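Local coordinates for protein gamma-glutamyltranspeptidase (Streptomyces lincolnensis, PDB 6J3A) that is an LmbA-like member of the gamma-glutamyltranspeptidase family and probably, like its relatives in the Ntn-hydrolase clan, acts on an amide-type bond of its substrate, at residues P260-W265 and T269-G274; G70-L75 and P485-R490; G136-G141 and T187-W192; D168-G173 and L183-L188; G566-L571 and H576-G581. One frame throughout, in Å; residues are numbered along the deposited sequence.

How the interactions relate
Interactions 1 and 2 meet in the central beta structure, with centres about 8 Å apart: strand 486-490 hydrogen-bonds to strand 268-272 of the hairpin in interaction 1, and Val72 touches that hairpin too. Along the chain, interaction 2 closes a long loop that contains interactions 1, 3 and 4; interaction 5 follows. Interactions 3 and 4 share Thr187 and Leu188 at the start of helix 186-200, their centres about 10 Å apart, in a helical region about 38 and 41 Å from interaction 1, centre to centre. Interaction 5 stands alone, its centre about 31 Å from that of interaction 1. The contacts thus sample the Ntn-type core and two peripheral regions.

Interaction 1 (P260-W265 and T269-G274); sequences PATYDW and TVCKAG
Thr262 and Cys271 face each other across a tight antiparallel hairpin, strand 256-265 turning back into strand 268-272 at an angle of 164° between the short segments. Two hydrogen-bonded pairs set the register. Ala261 and Lys272 exchange N-H and carbonyl both ways, the Lys272 N to Ala261 O bond being 2.9 Å long, and Tyr263 and Val270 do the same. Between these pairs, CA-H...O contacts such as Thr262 CA to Val270 O (3.3 Å) fill the spacing.

Thr269 can be followed outward from its backbone. Its CB lies 3.5 Å from Asp264 OD1. The hydroxyl OG1, set beside the backbone N and opposite the carbonyl carbon, donates a 2.8 Å hydrogen bond to Asp264 OD1, reaching that oxygen from well above the carboxylate plane. The other branch, CG2, packs 3.2 Å from the same OD1, and it also comes within 4.0 Å of Thr262 CB. The side chains of Asp264 and Thr269 run side by side in the same direction, so one oxygen of the aspartate is gripped next to the turn while the methyl covers its flank. Farther along this face, Thr262 CG2 meets Cys271 SG at 3.9 Å, and Cys271 CB meets Pro260 CB.

On the opposite face, Ala261, Tyr263 and Val270 pack against helix 280-288, and Val270 also reaches helix 506-519. Lys272 ends in a polar cluster of Asp507, Thr484, Ser486 and the Pro485 carbonyl, while strand 486-490 pairs with the edge of strand 268-272 that faces away from strand 256-265.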
# COMPACT_ATOMS: atom_id res chain seq x y z
N PRO A 260 30.89 6.19 -4.18
CA PRO A 260 29.92 6.51 -5.22
C PRO A 260 30.41 7.62 -6.13
O PRO A 260 31.27 8.40 -5.75
CB PRO A 260 28.72 7.01 -4.43
CG PRO A 260 29.31 7.61 -3.20
CD PRO A 260 30.49 6.73 -2.87
N ALA A 261 29.87 7.66 -7.34
CA ALA A 261 29.94 8.85 -8.18
C ALA A 261 28.89 9.81 -7.65
O ALA A 261 27.79 9.39 -7.31
CB ALA A 261 29.67 8.49 -9.64
N THR A 262 29.25 11.08 -7.54
CA THR A 262 28.38 12.08 -6.91
C THR A 262 28.38 13.37 -7.68
O THR A 262 29.33 13.70 -8.37
CB THR A 262 28.85 12.44 -5.50
OG1 THR A 262 30.12 13.09 -5.60
CG2 THR A 262 28.96 11.21 -4.59
N TYR A 263 27.30 14.12 -7.53
CA TYR A 263 27.19 15.43 -8.14
C TYR A 263 26.28 16.33 -7.30
O TYR A 263 25.17 15.96 -6.95
CB TYR A 263 26.66 15.32 -9.56
CG TYR A 263 26.71 16.62 -10.30
CD1 TYR A 263 27.93 17.19 -10.65
CD2 TYR A 263 25.54 17.30 -10.65
CE1 TYR A 263 27.99 18.41 -11.32
CE2 TYR A 263 25.58 18.50 -11.33
CZ TYR A 263 26.81 19.06 -11.66
OH TYR A 263 26.87 20.25 -12.34
N ASP A 264 26.80 17.51 -6.97
CA ASP A 264 26.08 18.53 -6.24
C ASP A 264 25.21 19.38 -7.17
O ASP A 264 25.69 19.95 -8.16
CB ASP A 264 27.08 19.40 -5.47
CG ASP A 264 27.75 18.64 -4.32
OD1 ASP A 264 27.49 17.44 -4.10
OD2 ASP A 264 28.56 19.27 -3.61
N TRP A 265 23.92 19.45 -6.85
CA TRP A 265 22.96 20.25 -7.62
C TRP A 265 21.90 20.88 -6.72
O TRP A 265 21.15 20.17 -6.05
CB TRP A 265 22.28 19.39 -8.70
CG TRP A 265 21.19 20.12 -9.44
CD1 TRP A 265 21.34 20.97 -10.52
CD2 TRP A 265 19.79 20.08 -9.16
NE1 TRP A 265 20.10 21.45 -10.92
CE2 TRP A 265 19.14 20.92 -10.09
CE3 TRP A 265 19.02 19.42 -8.19
CZ2 TRP A 265 17.75 21.11 -10.09
CZ3 TRP A 265 17.65 19.61 -8.18
CH2 TRP A 265 17.03 20.44 -9.13
N THR A 269 22.90 16.54 -3.18
CA THR A 269 23.93 15.69 -3.76
C THR A 269 23.25 14.39 -4.14
O THR A 269 22.61 13.77 -3.31
CB THR A 269 25.04 15.36 -2.75
OG1 THR A 269 25.56 16.57 -2.20
CG2 THR A 269 26.17 14.55 -3.42
N VAL A 270 23.39 13.97 -5.39
CA VAL A 270 22.91 12.67 -5.82
C VAL A 270 24.08 11.70 -5.87
O VAL A 270 25.12 12.03 -6.41
CB VAL A 270 22.25 12.73 -7.19
CG1 VAL A 270 21.62 11.37 -7.52
CG2 VAL A 270 21.17 13.81 -7.21
N CYS A 271 23.89 10.51 -5.29
CA CYS A 271 24.89 9.44 -5.29
C CYS A 271 24.46 8.30 -6.21
O CYS A 271 23.31 7.87 -6.16
CB CYS A 271 25.10 8.88 -3.88
SG CYS A 271 25.66 10.15 -2.72
N LYS A 272 25.41 7.82 -7.01
CA LYS A 272 25.19 6.74 -7.97
C LYS A 272 26.35 5.78 -7.98
O LYS A 272 27.38 6.04 -7.37
CB LYS A 272 25.05 7.32 -9.38
CG LYS A 272 23.95 8.36 -9.55
CD LYS A 272 22.55 7.78 -9.37
CE LYS A 272 22.11 6.97 -10.58
NZ LYS A 272 20.96 6.08 -10.30
N ALA A 273 26.19 4.66 -8.68
CA ALA A 273 27.30 3.74 -8.93
C ALA A 273 28.21 4.30 -10.00
O ALA A 273 27.74 5.02 -10.88
CB ALA A 273 26.78 2.38 -9.36
N GLY A 274 29.49 3.96 -9.91
CA GLY A 274 30.51 4.40 -10.89
C GLY A 274 30.22 4.03 -12.33
O GLY A 274 29.34 3.22 -12.60

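Interaction 2 (G70-L75 and P485-R490); sequences GEVRVL and PSIALR
Val72 meets Ile487 and Leu489 in a purely apolar contact. All of the touching is done by one branch of the valine, CG2. It lies 3.9 Å from Leu489 CD2 and 4.4 Å from Ile487 CG2, so a single methyl spans two residues two apart on the strand. With CG1 anti to its backbone N (chi1 176°), CG2 falls on the flank that meets both partners. Val72 and Leu489 pass each other in opposite directions, touching flank to flank.

Polar interactions between 70-75 and 485-490 are absent: no hydrogen bond joins them, and the CA atoms of Val72 and Ile487 stay 8.1 Å apart, too far for strand pairing. Backbone bonding goes to other partners instead. Ile487 pairs with Cys271, and Val74 with Glu258 on the neighbouring strand 256-265.

Further apolar packing widens the patch. Val72 also rests on Pro260 and Cys271, and Ile487 on Leu64 and Ala66 of strand 61-66. Side chains of strand 486-490 thus meet strand 61-66 and the loop leading into strand 73-77, an arrangement consistent with the stacked beta layers of the alpha-beta-beta-alpha fold of Ntn hydrolases.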
# COMPACT_ATOMS: atom_id res chain seq x y z
N GLY A 70 27.82 7.39 9.02
CA GLY A 70 28.94 7.56 8.09
C GLY A 70 28.67 7.84 6.61
O GLY A 70 27.66 8.44 6.23
N GLU A 71 29.61 7.36 5.79
CA GLU A 71 29.72 7.70 4.37
C GLU A 71 28.83 6.86 3.46
O GLU A 71 28.69 5.64 3.65
CB GLU A 71 31.17 7.50 3.89
CG GLU A 71 32.10 8.69 4.07
CD GLU A 71 33.55 8.35 3.71
OE1 GLU A 71 34.45 8.97 4.32
OE2 GLU A 71 33.79 7.47 2.85
N VAL A 72 28.27 7.52 2.45
CA VAL A 72 27.57 6.84 1.37
C VAL A 72 28.58 6.00 0.58
O VAL A 72 29.61 6.49 0.11
CB VAL A 72 26.82 7.82 0.44
CG1 VAL A 72 26.18 7.10 -0.74
CG2 VAL A 72 25.72 8.51 1.22
N ARG A 73 28.26 4.72 0.42
CA ARG A 73 29.19 3.71 -0.02
C ARG A 73 28.46 2.80 -1.01
O ARG A 73 27.27 2.53 -0.85
CB ARG A 73 29.68 2.95 1.22
CG ARG A 73 31.03 2.25 1.12
CD ARG A 73 32.20 3.22 1.16
NE ARG A 73 33.45 2.48 1.02
CZ ARG A 73 34.52 2.84 0.30
NH1 ARG A 73 34.56 3.98 -0.39
NH2 ARG A 73 35.58 2.04 0.27
N VAL A 74 29.17 2.37 -2.05
CA VAL A 74 28.65 1.45 -3.09
C VAL A 74 29.20 0.06 -2.83
O VAL A 74 30.39 -0.10 -2.58
CB VAL A 74 29.07 1.90 -4.51
CG1 VAL A 74 28.76 0.83 -5.55
CG2 VAL A 74 28.37 3.18 -4.91
N LEU A 75 28.32 -0.95 -2.92
CA LEU A 75 28.71 -2.35 -2.84
C LEU A 75 28.44 -2.99 -4.20
O LEU A 75 27.29 -3.20 -4.59
CB LEU A 75 27.97 -3.07 -1.72
CG LEU A 75 28.16 -4.59 -1.58
CD1 LEU A 75 29.61 -5.03 -1.71
CD2 LEU A 75 27.60 -5.06 -0.25
N PRO A 485 20.85 2.15 -8.89
CA PRO A 485 20.13 2.75 -7.76
C PRO A 485 20.63 4.16 -7.44
O PRO A 485 21.68 4.58 -7.94
CB PRO A 485 20.41 1.78 -6.60
CG PRO A 485 21.69 1.10 -6.95
CD PRO A 485 21.85 1.15 -8.45
N SER A 486 19.89 4.86 -6.58
CA SER A 486 20.21 6.24 -6.20
C SER A 486 20.08 6.44 -4.71
O SER A 486 19.24 5.81 -4.05
CB SER A 486 19.27 7.23 -6.89
OG SER A 486 19.20 7.00 -8.29
N ILE A 487 20.92 7.32 -4.19
CA ILE A 487 20.72 7.92 -2.88
C ILE A 487 20.91 9.43 -3.03
O ILE A 487 21.85 9.88 -3.67
CB ILE A 487 21.67 7.30 -1.81
CG1 ILE A 487 21.18 5.90 -1.43
CG2 ILE A 487 21.73 8.19 -0.57
CD1 ILE A 487 21.94 5.22 -0.32
N ALA A 488 19.99 10.20 -2.46
CA ALA A 488 20.08 11.66 -2.52
C ALA A 488 20.36 12.24 -1.16
O ALA A 488 19.75 11.85 -0.17
CB ALA A 488 18.82 12.28 -3.11
N LEU A 489 21.31 13.17 -1.12
CA LEU A 489 21.60 13.98 0.05
C LEU A 489 20.98 15.37 -0.10
O LEU A 489 20.82 15.87 -1.22
CB LEU A 489 23.11 14.10 0.27
CG LEU A 489 24.00 12.88 -0.00
CD1 LEU A 489 25.45 13.16 0.36
CD2 LEU A 489 23.50 11.68 0.78
N ARG A 490 20.63 15.98 1.03
CA ARG A 490 20.26 17.39 1.08
C ARG A 490 21.16 18.02 2.12
O ARG A 490 21.15 17.58 3.27
CB ARG A 490 18.78 17.55 1.45
CG ARG A 490 18.27 18.98 1.51
CD ARG A 490 18.10 19.57 0.12
NE ARG A 490 17.51 20.92 0.18
CZ ARG A 490 18.15 22.04 0.53
NH1 ARG A 490 19.45 22.04 0.86
NH2 ARG A 490 17.49 23.19 0.54

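Interaction 3 (G136-G141 and T187-W192); sequences GYAEHG and TLAATW
The CA atoms of Ala138 and Ala189 lie only 5.2 Å apart, which brings the last turn of helix 127-140 against the first turns of helix 186-200. This is close helix-helix packing through small residues: neither alanine carries anything beyond CB to hold the backbones apart. The first helix runs out here. His140 N still reaches Gly136 O at 2.8 Å, the next bond, from Gly141 N to Tyr137 O, is weak, and Gly141 leaves helical geometry with a positive phi of 105°. The second helix is already regular, with Thr191 N bonded to Thr187 O. A further link ties the elements just ahead of it: the Ala138 carbonyl accepts the backbone N-H of Asn185.

Among the side chains, Ala138 CB and Ala189 CB meet at 3.7 Å, both directed toward the opposing helix. Ala189 CB is shared, because Glu139 CB also approaches it, at 3.6 Å. Beyond CB the glutamate continues along the helix pair, its OE2 forming a salt bridge with Lys193, one turn farther along helix 186-200 from Ala189, so that an ion pair accompanies the apolar contact. On the other side of the pair, Leu188 rests on Val49 of helix 36-50, and Trp192 meets the ring of Phe45 edge-to-face. Tyr137 leaves the contact altogether and hydrogen-bonds through OH to Arg617 of the second subunit. A chi1 of 90° puts Glu139 CG between the backbone N and the carbonyl carbon, where it sits 3.4 Å above the centre of the His140 ring.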
# COMPACT_ATOMS: atom_id res chain seq x y z
N GLY A 136 10.16 -20.18 2.22
CA GLY A 136 8.73 -20.42 2.41
C GLY A 136 7.91 -20.21 1.15
O GLY A 136 7.09 -21.05 0.80
N TYR A 137 8.14 -19.10 0.46
CA TYR A 137 7.42 -18.83 -0.79
C TYR A 137 7.88 -19.74 -1.93
O TYR A 137 7.12 -20.02 -2.86
CB TYR A 137 7.55 -17.37 -1.20
CG TYR A 137 6.81 -16.43 -0.27
CD1 TYR A 137 5.43 -16.53 -0.11
CD2 TYR A 137 7.49 -15.46 0.47
CE1 TYR A 137 4.74 -15.69 0.75
CE2 TYR A 137 6.80 -14.62 1.34
CZ TYR A 137 5.43 -14.73 1.47
OH TYR A 137 4.74 -13.90 2.32
N ALA A 138 9.12 -20.20 -1.85
CA ALA A 138 9.65 -21.11 -2.85
C ALA A 138 9.02 -22.48 -2.72
O ALA A 138 8.52 -23.02 -3.71
CB ALA A 138 11.16 -21.20 -2.72
N GLU A 139 9.02 -23.04 -1.51
CA GLU A 139 8.48 -24.40 -1.32
C GLU A 139 6.95 -24.44 -1.18
O GLU A 139 6.33 -25.31 -1.77
CB GLU A 139 9.20 -25.16 -0.19
CG GLU A 139 8.64 -25.02 1.21
CD GLU A 139 9.33 -25.93 2.21
OE1 GLU A 139 9.02 -27.15 2.23
OE2 GLU A 139 10.18 -25.44 2.97
N HIS A 140 6.36 -23.51 -0.43
CA HIS A 140 4.89 -23.52 -0.18
C HIS A 140 4.08 -22.64 -1.12
O HIS A 140 2.87 -22.76 -1.16
CB HIS A 140 4.56 -23.14 1.25
CG HIS A 140 5.23 -24.00 2.27
ND1 HIS A 140 4.94 -25.34 2.43
CD2 HIS A 140 6.17 -23.71 3.20
CE1 HIS A 140 5.67 -25.84 3.41
NE2 HIS A 140 6.43 -24.87 3.89
N GLY A 141 4.74 -21.72 -1.82
CA GLY A 141 4.15 -21.04 -2.98
C GLY A 141 3.68 -19.60 -2.81
O GLY A 141 3.56 -19.09 -1.70
N THR A 187 12.89 -26.93 -5.95
CA THR A 187 14.34 -27.07 -6.12
C THR A 187 15.10 -25.87 -5.54
O THR A 187 16.06 -26.04 -4.78
CB THR A 187 14.71 -27.29 -7.60
OG1 THR A 187 13.94 -28.37 -8.14
CG2 THR A 187 16.18 -27.64 -7.72
N LEU A 188 14.68 -24.66 -5.90
CA LEU A 188 15.29 -23.45 -5.36
C LEU A 188 15.20 -23.46 -3.84
O LEU A 188 16.17 -23.14 -3.14
CB LEU A 188 14.62 -22.20 -5.93
CG LEU A 188 14.96 -20.85 -5.27
CD1 LEU A 188 16.42 -20.50 -5.43
CD2 LEU A 188 14.10 -19.75 -5.86
N ALA A 189 14.04 -23.85 -3.34
CA ALA A 189 13.84 -24.00 -1.91
C ALA A 189 14.84 -24.98 -1.31
O ALA A 189 15.47 -24.67 -0.30
CB ALA A 189 12.43 -24.45 -1.62
N ALA A 190 14.98 -26.15 -1.93
CA ALA A 190 15.96 -27.18 -1.51
C ALA A 190 17.42 -26.67 -1.48
O ALA A 190 18.22 -27.03 -0.60
CB ALA A 190 15.86 -28.41 -2.40
N THR A 191 17.73 -25.81 -2.46
CA THR A 191 19.05 -25.24 -2.64
C THR A 191 19.47 -24.34 -1.47
O THR A 191 20.61 -24.43 -1.00
CB THR A 191 19.14 -24.45 -3.97
OG1 THR A 191 18.81 -25.32 -5.05
CG2 THR A 191 20.55 -23.87 -4.20
N TRP A 192 18.57 -23.45 -1.03
CA TRP A 192 18.87 -22.61 0.15
C TRP A 192 18.89 -23.44 1.43
O TRP A 192 19.68 -23.18 2.33
CB TRP A 192 17.89 -21.44 0.31
CG TRP A 192 17.82 -20.45 -0.84
CD1 TRP A 192 16.70 -19.81 -1.29
CD2 TRP A 192 18.90 -19.99 -1.66
NE1 TRP A 192 17.01 -18.98 -2.34
CE2 TRP A 192 18.35 -19.07 -2.59
CE3 TRP A 192 20.27 -20.26 -1.72
CZ2 TRP A 192 19.12 -18.44 -3.55
CZ3 TRP A 192 21.04 -19.62 -2.66
CH2 TRP A 192 20.46 -18.72 -3.57

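Interaction 4 (D168-G173 and L183-L188); sequences DVYLPG and LRNPTL
Val169 lays one methyl over the side-chain amide of Asn185. CG1 is 3.8 Å from ND2 and 4.0 Å from CG, covering one face of the flat group. The same methyl lies 3.8 Å above the ring plane of Tyr170, displaced toward the rim, and so is wedged between ring and amide. This is the close part of the contact. Asn185, with CG anti to its backbone N (chi1 -172°), brings its amide up against Val169 while serving as the N-cap of helix 186-200. Its OD1 accepts the N-H of Leu188 at 3.0 Å in a nearly straight bond of 169°, met from above the amide plane on the face away from the valine. ND2 is also satisfied, by the carbonyl of Gly453, so the amide is held in a defined rotation.

The rest is looser. Tyr170 OH stops 4.3 Å from Asn185 ND2 without a hydrogen bond, and Arg184 is exposed, its side chain leading away from Val169 and Tyr170.

Helix 164-170 thus ends beside the start of helix 186-200, with Val169 and Tyr170 resting on Val448 of strand 448-449 and Tyr170 also packed on helices 146-154 and 156-161.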
# COMPACT_ATOMS: atom_id res chain seq x y z
N ASP A 168 10.94 -28.30 -16.91
CA ASP A 168 10.75 -29.06 -15.65
C ASP A 168 10.29 -28.20 -14.48
O ASP A 168 9.53 -28.66 -13.63
CB ASP A 168 12.05 -29.77 -15.22
CG ASP A 168 12.49 -30.87 -16.18
OD1 ASP A 168 11.65 -31.39 -16.94
OD2 ASP A 168 13.69 -31.20 -16.18
N VAL A 169 10.78 -26.97 -14.43
CA VAL A 169 10.49 -26.06 -13.33
C VAL A 169 9.27 -25.19 -13.62
O VAL A 169 8.41 -25.03 -12.75
CB VAL A 169 11.73 -25.19 -13.02
CG1 VAL A 169 11.41 -24.14 -11.96
CG2 VAL A 169 12.89 -26.07 -12.57
N TYR A 170 9.18 -24.66 -14.84
CA TYR A 170 8.15 -23.67 -15.19
C TYR A 170 6.96 -24.19 -16.01
O TYR A 170 5.95 -23.50 -16.11
CB TYR A 170 8.80 -22.47 -15.89
CG TYR A 170 9.65 -21.64 -14.93
CD1 TYR A 170 9.05 -20.81 -13.98
CD2 TYR A 170 11.04 -21.71 -14.96
CE1 TYR A 170 9.82 -20.05 -13.09
CE2 TYR A 170 11.82 -20.97 -14.07
CZ TYR A 170 11.20 -20.14 -13.14
OH TYR A 170 11.98 -19.40 -12.27
N LEU A 171 7.09 -25.39 -16.56
CA LEU A 171 6.01 -26.03 -17.31
C LEU A 171 5.79 -27.45 -16.79
O LEU A 171 5.71 -28.39 -17.58
CB LEU A 171 6.35 -26.06 -18.80
CG LEU A 171 6.51 -24.76 -19.58
CD1 LEU A 171 6.89 -25.08 -21.02
CD2 LEU A 171 5.24 -23.93 -19.57
N PRO A 172 5.68 -27.63 -15.46
CA PRO A 172 5.39 -28.98 -14.96
C PRO A 172 4.09 -29.50 -15.57
O PRO A 172 3.06 -28.82 -15.48
CB PRO A 172 5.22 -28.79 -13.45
CG PRO A 172 4.86 -27.35 -13.29
CD PRO A 172 5.60 -26.63 -14.38
N GLY A 173 4.17 -30.66 -16.23
CA GLY A 173 3.06 -31.21 -17.01
C GLY A 173 2.62 -30.33 -18.18
O GLY A 173 1.49 -30.42 -18.64
N LEU A 183 2.28 -20.80 -7.14
CA LEU A 183 3.44 -21.12 -7.96
C LEU A 183 4.57 -21.54 -7.03
O LEU A 183 4.87 -20.82 -6.09
CB LEU A 183 3.89 -19.90 -8.77
CG LEU A 183 5.29 -19.94 -9.40
CD1 LEU A 183 5.44 -21.11 -10.38
CD2 LEU A 183 5.56 -18.62 -10.10
N ARG A 184 5.19 -22.68 -7.32
CA ARG A 184 6.30 -23.20 -6.51
C ARG A 184 7.59 -23.39 -7.29
O ARG A 184 7.58 -23.56 -8.51
CB ARG A 184 5.92 -24.53 -5.90
CG ARG A 184 5.01 -24.43 -4.70
CD ARG A 184 4.61 -25.82 -4.24
NE ARG A 184 3.47 -25.76 -3.34
CZ ARG A 184 2.20 -25.70 -3.72
NH1 ARG A 184 1.85 -25.71 -5.01
NH2 ARG A 184 1.25 -25.62 -2.79
N ASN A 185 8.69 -23.38 -6.55
CA ASN A 185 9.98 -23.81 -7.03
C ASN A 185 10.65 -24.61 -5.90
O ASN A 185 11.48 -24.08 -5.17
CB ASN A 185 10.82 -22.60 -7.47
CG ASN A 185 12.12 -23.01 -8.18
OD1 ASN A 185 12.64 -24.11 -7.98
ND2 ASN A 185 12.65 -22.10 -8.98
N PRO A 186 10.26 -25.89 -5.75
CA PRO A 186 10.82 -26.72 -4.66
C PRO A 186 12.33 -26.95 -4.74
O PRO A 186 12.96 -27.16 -3.71
CB PRO A 186 10.06 -28.06 -4.78
CG PRO A 186 9.42 -28.05 -6.13
CD PRO A 186 9.27 -26.62 -6.56
N THR A 187 12.89 -26.93 -5.95
CA THR A 187 14.34 -27.07 -6.12
C THR A 187 15.10 -25.87 -5.54
O THR A 187 16.06 -26.04 -4.78
CB THR A 187 14.71 -27.29 -7.60
OG1 THR A 187 13.94 -28.37 -8.14
CG2 THR A 187 16.18 -27.64 -7.72
N LEU A 188 14.68 -24.66 -5.90
CA LEU A 188 15.29 -23.45 -5.36
C LEU A 188 15.20 -23.46 -3.84
O LEU A 188 16.17 -23.14 -3.14
CB LEU A 188 14.62 -22.20 -5.93
CG LEU A 188 14.96 -20.85 -5.27
CD1 LEU A 188 16.42 -20.50 -5.43
CD2 LEU A 188 14.10 -19.75 -5.86

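Interaction 5 (G566-L571 and H576-G581); sequences GIAAEL and HEVTVG
His576 begins the contact with both its backbone and its ring gathered around Leu571. Its N-H donates to Leu571 O over 3.0 Å, closing the short turn that follows helix 565-573. The same carbonyl oxygen lies at the edge of the imidazole, in its plane, 3.1 Å from CD2. With His576 CG opposite the carbonyl carbon (chi1 -67°), the ring crosses the leucine side chain, CD2 lying 3.6 Å from Leu571 CB and NE2 3.7 Å from the Leu571 CD2 methyl. NE2 also hydrogen-bonds to His303 ND1 of helix 299-319, whose ring stands roughly perpendicular, so this buried histidine is tied at both ends.

Glu577 turns its side chain away from the helix while its backbone pairs with Gly555 and Val557. Val578 points back toward the helix: CG2 packs 3.9 Å from Leu571 CB and 4.1 Å from Ala568 O, and CG1 comes to 4.5 Å from Ala568 CB. Thr579 continues the backbone pairing with strand 556-560.

Strand 556-560, helix 565-573 and strand 577-581 form a beta-alpha-beta unit with parallel strands, and the helix packs on the strand through Ala568, Leu571 and Val578.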
# COMPACT_ATOMS: atom_id res chain seq x y z
N GLY A 566 -1.38 18.71 -25.25
CA GLY A 566 -0.76 19.90 -25.83
C GLY A 566 0.76 19.96 -25.65
O GLY A 566 1.44 20.72 -26.35
N ILE A 567 1.27 19.18 -24.71
CA ILE A 567 2.72 18.96 -24.57
C ILE A 567 3.22 18.00 -25.66
O ILE A 567 4.23 18.27 -26.30
CB ILE A 567 3.08 18.43 -23.16
CG1 ILE A 567 2.91 19.57 -22.15
CG2 ILE A 567 4.50 17.89 -23.11
CD1 ILE A 567 3.04 19.17 -20.70
N ALA A 568 2.51 16.89 -25.84
CA ALA A 568 2.76 15.98 -26.94
C ALA A 568 2.74 16.71 -28.28
O ALA A 568 3.59 16.46 -29.11
CB ALA A 568 1.75 14.85 -26.96
N ALA A 569 1.78 17.62 -28.46
CA ALA A 569 1.67 18.42 -29.69
C ALA A 569 2.83 19.41 -29.85
O ALA A 569 3.28 19.66 -30.97
CB ALA A 569 0.33 19.14 -29.77
N GLU A 570 3.31 19.97 -28.74
CA GLU A 570 4.48 20.87 -28.75
C GLU A 570 5.76 20.17 -29.18
O GLU A 570 6.55 20.74 -29.93
CB GLU A 570 4.71 21.52 -27.38
CG GLU A 570 4.11 22.91 -27.26
CD GLU A 570 4.82 23.93 -28.14
OE1 GLU A 570 5.90 24.41 -27.74
OE2 GLU A 570 4.29 24.23 -29.23
N LEU A 571 5.96 18.95 -28.70
CA LEU A 571 7.13 18.16 -29.05
C LEU A 571 7.15 17.74 -30.52
O LEU A 571 8.21 17.79 -31.15
CB LEU A 571 7.23 16.93 -28.13
CG LEU A 571 7.36 17.24 -26.64
CD1 LEU A 571 7.31 15.98 -25.79
CD2 LEU A 571 8.64 17.99 -26.34
N HIS A 576 10.16 16.09 -32.61
CA HIS A 576 10.18 14.79 -31.93
C HIS A 576 9.30 13.80 -32.65
O HIS A 576 8.24 14.17 -33.16
CB HIS A 576 9.68 14.93 -30.50
CG HIS A 576 10.57 15.74 -29.61
ND1 HIS A 576 11.58 15.18 -28.86
CD2 HIS A 576 10.60 17.07 -29.35
CE1 HIS A 576 12.20 16.13 -28.18
NE2 HIS A 576 11.63 17.28 -28.46
N GLU A 577 9.75 12.55 -32.71
CA GLU A 577 8.90 11.43 -33.12
C GLU A 577 8.25 10.83 -31.86
O GLU A 577 8.83 9.98 -31.18
CB GLU A 577 9.70 10.40 -33.91
CG GLU A 577 10.28 10.94 -35.23
CD GLU A 577 9.23 11.44 -36.22
OE1 GLU A 577 9.53 12.42 -36.95
OE2 GLU A 577 8.11 10.88 -36.26
N VAL A 578 7.04 11.30 -31.57
CA VAL A 578 6.35 11.01 -30.32
C VAL A 578 5.43 9.80 -30.42
O VAL A 578 4.48 9.80 -31.20
CB VAL A 578 5.50 12.22 -29.88
CG1 VAL A 578 4.71 11.92 -28.61
CG2 VAL A 578 6.38 13.44 -29.66
N THR A 579 5.71 8.79 -29.60
CA THR A 579 4.80 7.67 -29.41
C THR A 579 4.03 7.90 -28.10
O THR A 579 4.63 8.14 -27.05
CB THR A 579 5.56 6.32 -29.37
OG1 THR A 579 6.48 6.24 -30.46
CG2 THR A 579 4.60 5.16 -29.48
N VAL A 580 2.70 7.86 -28.17
CA VAL A 580 1.83 8.02 -26.99
C VAL A 580 1.51 6.65 -26.37
O VAL A 580 0.62 5.94 -26.84
CB VAL A 580 0.52 8.78 -27.33
CG1 VAL A 580 -0.32 9.03 -26.09
CG2 VAL A 580 0.83 10.13 -27.97
N GLY A 581 2.25 6.29 -25.32
CA GLY A 581 2.08 5.01 -24.64
C GLY A 581 0.88 5.01 -23.71
O GLY A 581 0.22 6.05 -23.54